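Local coordinates for DUF3256 domain-containing protein (Porphyromonas gingivalis W83, PDB 2P3P) that is of unknown function but belongs to the DUF3256 family and probably binds a metal ion such as magnesium, at residues A[88-96]-A[106-117]. Residues are numbered along the deposited sequence; the frame is centred on the assembly and turned at random.
Sequences SSSVICVVT and RIDFYTTEWKPL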
loop_
_atom_site.group_PDB
_atom_site.type_symbol
_atom_site.label_atom_id
_atom_site.label_comp_id
_atom_site.label_asym_id
_atom_site.label_seq_id
_atom_site.Cartn_x
_atom_site.Cartn_y
_atom_site.Cartn_z
ATOM N N SER A 88 -14.415 6.299 18.598
ATOM C CA SER A 88 -13.825 5.591 19.737
ATOM C C SER A 88 -12.932 4.381 19.379
ATOM O O SER A 88 -12.171 3.913 20.222
ATOM C CB SER A 88 -14.926 5.168 20.722
ATOM O OG SER A 88 -16.025 4.496 20.106
ATOM N N SER A 89 -12.974 3.882 18.148
ATOM C CA SER A 89 -12.267 2.621 17.840
ATOM C C SER A 89 -11.601 2.694 16.507
ATOM O O SER A 89 -11.915 3.567 15.715
ATOM C CB SER A 89 -13.209 1.428 17.789
ATOM O OG SER A 89 -14.058 1.540 16.678
ATOM N N SER A 90 -10.727 1.724 16.241
ATOM C CA SER A 90 -9.803 1.805 15.107
ATOM C C SER A 90 -9.647 0.465 14.395
ATOM O O SER A 90 -9.892 -0.583 14.975
ATOM C CB SER A 90 -8.418 2.204 15.618
ATOM O OG SER A 90 -8.388 3.578 15.931
ATOM N N VAL A 91 -9.157 0.526 13.159
ATOM C CA VAL A 91 -8.625 -0.642 12.446
ATOM C C VAL A 91 -7.201 -0.313 11.913
ATOM O O VAL A 91 -6.818 0.865 11.773
ATOM C CB VAL A 91 -9.564 -1.134 11.306
ATOM C CG1 VAL A 91 -10.920 -1.604 11.883
ATOM C CG2 VAL A 91 -9.753 -0.096 10.252
ATOM N N ILE A 92 -6.424 -1.367 11.645
ATOM C CA ILE A 92 -5.062 -1.235 11.062
ATOM C C ILE A 92 -5.142 -1.490 9.543
ATOM O O ILE A 92 -5.672 -2.499 9.116
ATOM C CB ILE A 92 -4.069 -2.261 11.684
ATOM C CG1 ILE A 92 -4.103 -2.179 13.220
ATOM C CG2 ILE A 92 -2.605 -2.018 11.144
ATOM C CD1 ILE A 92 -3.408 -3.270 13.933
ATOM N N CYS A 93 -4.568 -0.569 8.766
ATOM C CA CYS A 93 -4.520 -0.675 7.322
ATOM C C CYS A 93 -3.073 -0.843 6.937
ATOM O O CYS A 93 -2.221 -0.034 7.357
ATOM C CB CYS A 93 -5.081 0.602 6.682
ATOM S SG CYS A 93 -5.004 0.574 4.830
ATOM N N VAL A 94 -2.769 -1.903 6.168
ATOM C CA VAL A 94 -1.390 -2.208 5.844
ATOM C C VAL A 94 -1.377 -2.325 4.344
ATOM O O VAL A 94 -2.211 -3.021 3.770
ATOM C CB VAL A 94 -0.846 -3.513 6.513
ATOM C CG1 VAL A 94 0.664 -3.683 6.243
ATOM C CG2 VAL A 94 -1.076 -3.503 8.002
ATOM N N VAL A 95 -0.462 -1.602 3.712
ATOM C CA VAL A 95 -0.346 -1.616 2.267
ATOM C C VAL A 95 1.034 -2.185 1.969
ATOM O O VAL A 95 2.061 -1.634 2.397
ATOM C CB VAL A 95 -0.501 -0.189 1.623
ATOM C CG1 VAL A 95 -0.421 -0.275 0.096
ATOM C CG2 VAL A 95 -1.776 0.484 2.041
ATOM N N THR A 96 1.048 -3.288 1.242
ATOM C CA THR A 96 2.294 -4.010 0.974
ATOM C C THR A 96 2.486 -4.020 -0.526
ATOM O O THR A 96 1.605 -4.513 -1.271
ATOM C CB THR A 96 2.285 -5.440 1.519
ATOM O OG1 THR A 96 1.991 -5.453 2.921
ATOM C CG2 THR A 96 3.666 -6.112 1.275
ATOM N N ARG A 106 -0.970 -4.718 -2.295
ATOM C CA ARG A 106 -2.080 -5.390 -1.618
ATOM C C ARG A 106 -2.436 -4.501 -0.436
ATOM O O ARG A 106 -1.543 -3.959 0.206
ATOM C CB ARG A 106 -1.657 -6.763 -1.106
ATOM C CG ARG A 106 -1.230 -7.728 -2.194
ATOM C CD ARG A 106 -0.840 -9.156 -1.664
ATOM N NE ARG A 106 0.094 -9.032 -0.558
ATOM C CZ ARG A 106 -0.298 -8.932 0.710
ATOM N NH1 ARG A 106 -1.599 -8.984 0.982
ATOM N NH2 ARG A 106 0.591 -8.712 1.681
ATOM N N ILE A 107 -3.709 -4.297 -0.201
ATOM C CA ILE A 107 -4.182 -3.604 0.999
ATOM C C ILE A 107 -4.841 -4.670 1.905
ATOM O O ILE A 107 -5.780 -5.393 1.483
ATOM C CB ILE A 107 -5.201 -2.495 0.685
ATOM C CG1 ILE A 107 -4.707 -1.541 -0.388
ATOM C CG2 ILE A 107 -5.509 -1.684 1.960
ATOM C CD1 ILE A 107 -5.737 -0.505 -0.758
ATOM N N ASP A 108 -4.308 -4.786 3.129
ATOM C CA ASP A 108 -4.835 -5.658 4.159
ATOM C C ASP A 108 -5.422 -4.783 5.285
ATOM O O ASP A 108 -4.965 -3.672 5.540
ATOM C CB ASP A 108 -3.714 -6.585 4.694
ATOM C CG ASP A 108 -3.208 -7.546 3.658
ATOM O OD1 ASP A 108 -4.064 -8.158 2.978
ATOM O OD2 ASP A 108 -1.972 -7.692 3.514
ATOM N N PHE A 109 -6.471 -5.289 5.921
ATOM C CA PHE A 109 -7.048 -4.686 7.133
ATOM C C PHE A 109 -7.050 -5.651 8.277
ATOM O O PHE A 109 -7.269 -6.857 8.077
ATOM C CB PHE A 109 -8.449 -4.177 6.888
ATOM C CG PHE A 109 -8.496 -2.993 5.984
ATOM C CD1 PHE A 109 -8.595 -1.708 6.490
ATOM C CD2 PHE A 109 -8.445 -3.182 4.601
ATOM C CE1 PHE A 109 -8.657 -0.639 5.624
ATOM C CE2 PHE A 109 -8.513 -2.110 3.728
ATOM C CZ PHE A 109 -8.616 -0.866 4.226
ATOM N N TYR A 110 -6.760 -5.130 9.479
ATOM C CA TYR A 110 -6.795 -5.911 10.719
ATOM C C TYR A 110 -7.526 -5.158 11.801
ATOM O O TYR A 110 -7.581 -3.905 11.794
ATOM C CB TYR A 110 -5.403 -6.202 11.267
ATOM C CG TYR A 110 -4.483 -6.948 10.382
ATOM C CD1 TYR A 110 -4.260 -8.303 10.551
ATOM C CD2 TYR A 110 -3.788 -6.283 9.411
ATOM C CE1 TYR A 110 -3.360 -8.981 9.711
ATOM C CE2 TYR A 110 -2.910 -6.906 8.619
ATOM C CZ TYR A 110 -2.675 -8.237 8.759
ATOM O OH TYR A 110 -1.754 -8.751 7.862
ATOM N N THR A 111 -8.030 -5.887 12.778
ATOM C CA THR A 111 -8.384 -5.229 14.044
ATOM C C THR A 111 -7.102 -4.761 14.745
ATOM O O THR A 111 -5.997 -5.161 14.375
ATOM C CB THR A 111 -9.145 -6.161 14.994
ATOM O OG1 THR A 111 -8.243 -7.170 15.479
ATOM C CG2 THR A 111 -10.341 -6.838 14.277
ATOM N N THR A 112 -7.234 -3.919 15.766
ATOM C CA THR A 112 -6.044 -3.485 16.533
ATOM C C THR A 112 -5.379 -4.631 17.319
ATOM O O THR A 112 -4.272 -4.475 17.846
ATOM C CB THR A 112 -6.353 -2.286 17.427
ATOM O OG1 THR A 112 -7.575 -2.510 18.140
ATOM C CG2 THR A 112 -6.527 -1.003 16.613
ATOM N N GLU A 113 -6.070 -5.761 17.419
ATOM C CA GLU A 113 -5.541 -6.985 18.033
ATOM C C GLU A 113 -5.048 -8.013 17.017
ATOM O O GLU A 113 -4.892 -9.211 17.372
ATOM C CB GLU A 113 -6.610 -7.671 18.886
ATOM C CG GLU A 113 -7.118 -6.857 20.093
ATOM C CD GLU A 113 -7.962 -5.641 19.647
ATOM O OE1 GLU A 113 -8.960 -5.792 18.919
ATOM O OE2 GLU A 113 -7.582 -4.505 19.993
ATOM N N TRP A 114 -4.849 -7.550 15.780
ATOM C CA TRP A 114 -4.262 -8.303 14.645
ATOM C C TRP A 114 -5.140 -9.431 14.087
ATOM O O TRP A 114 -4.649 -10.405 13.511
ATOM C CB TRP A 114 -2.844 -8.727 15.012
ATOM C CG TRP A 114 -1.975 -7.509 15.151
ATOM C CD1 TRP A 114 -1.541 -6.925 16.299
ATOM C CD2 TRP A 114 -1.505 -6.704 14.086
ATOM N NE1 TRP A 114 -0.778 -5.810 15.994
ATOM C CE2 TRP A 114 -0.737 -5.682 14.631
ATOM C CE3 TRP A 114 -1.608 -6.802 12.689
ATOM C CZ2 TRP A 114 -0.102 -4.714 13.835
ATOM C CZ3 TRP A 114 -0.978 -5.825 11.903
ATOM C CH2 TRP A 114 -0.256 -4.807 12.490
ATOM N N LYS A 115 -6.455 -9.285 14.257
ATOM C CA LYS A 115 -7.412 -10.224 13.678
ATOM C C LYS A 115 -7.621 -9.748 12.261
ATOM O O LYS A 115 -7.946 -8.590 12.077
ATOM C CB LYS A 115 -8.736 -10.204 14.466
ATOM C CG LYS A 115 -9.808 -11.185 14.009
ATOM C CD LYS A 115 -11.123 -10.940 14.804
ATOM C CE LYS A 115 -12.140 -12.025 14.604
ATOM N NZ LYS A 115 -12.792 -11.892 13.299
ATOM N N PRO A 116 -7.405 -10.618 11.256
ATOM C CA PRO A 116 -7.601 -10.201 9.867
ATOM C C PRO A 116 -9.066 -9.946 9.498
ATOM O O PRO A 116 -9.966 -10.694 9.902
ATOM C CB PRO A 116 -7.026 -11.364 9.055
ATOM C CG PRO A 116 -7.042 -12.504 9.958
ATOM C CD PRO A 116 -6.921 -12.007 11.334
ATOM N N LEU A 117 -9.274 -8.872 8.751
ATOM C CA LEU A 117 -10.590 -8.498 8.317
ATOM C C LEU A 117 -10.673 -8.698 6.814
ATOM O O LEU A 117 -9.667 -8.770 6.134
ATOM C CB LEU A 117 -10.918 -7.102 8.764
ATOM C CG LEU A 117 -10.870 -6.840 10.282
ATOM C CD1 LEU A 117 -11.003 -5.322 10.586
ATOM C CD2 LEU A 117 -11.953 -7.661 11.022
HETATM O O HOH W 1 -10.058 -3.155 15.665
HETATM O O HOH W 2 -9.916 -0.275 18.188
HETATM O O HOH W 3 -0.831 -5.517 2.849
HETATM O O HOH W 4 2.246 -7.281 -1.923
#
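I92 lays its CD1 methyl on one face of the W114 indole, 3.6 Å from the centre of the six-membered ring and 12° off its normal, a CH-pi contact. The isoleucine gets there with an extended chain, CD1 anti to CA (chi2 169°), and meets the indole at about a right angle. W114 in turn puts CE3 over one face of the Y110 ring, toward its rim, while the carbonyl oxygen of I92 lies at that ring's edge and V94 CG2 comes to Y110 CE2 obliquely at 3.9 Å. On the other side of the sheet V91 CG2 stands at the edge of the F109 ring, and C93 SG approaches it at a slant, 4.3 Å from the centroid; SG also touches I107 CG2.

Between these two layers runs the antiparallel hairpin of strands 90-98 and 104-111, whose hydrogen-bonded pairs are I92 with Y110, V94 with D108 and T96 with R106, two nearly straight bonds each. Beyond Y110 the chain makes a type I turn from T111 to W114, which brings the indole back over I92; T111 OG1 accepts from the backbone N of E113 in an ST turn. Water 1 joins S90 O to T112 N across the open end. At the other end R106 NH1 forms a salt bridge with D108 OD2 (2.9 Å), 15° out of the carboxylate plane on its syn side, and NH2 lies alongside T96.

The W114 indole is thus held in two ways, by I92 CD1 on its face and by NE1 bonded to C15 O of helix 11-18. Farther along that side, water 3 bonds T96 OG1 beside the R106-D108 pair, which probably stays hydrated. The opposite side is apolar, C93 packing on L159 and V95 on V157 of strand 155-159.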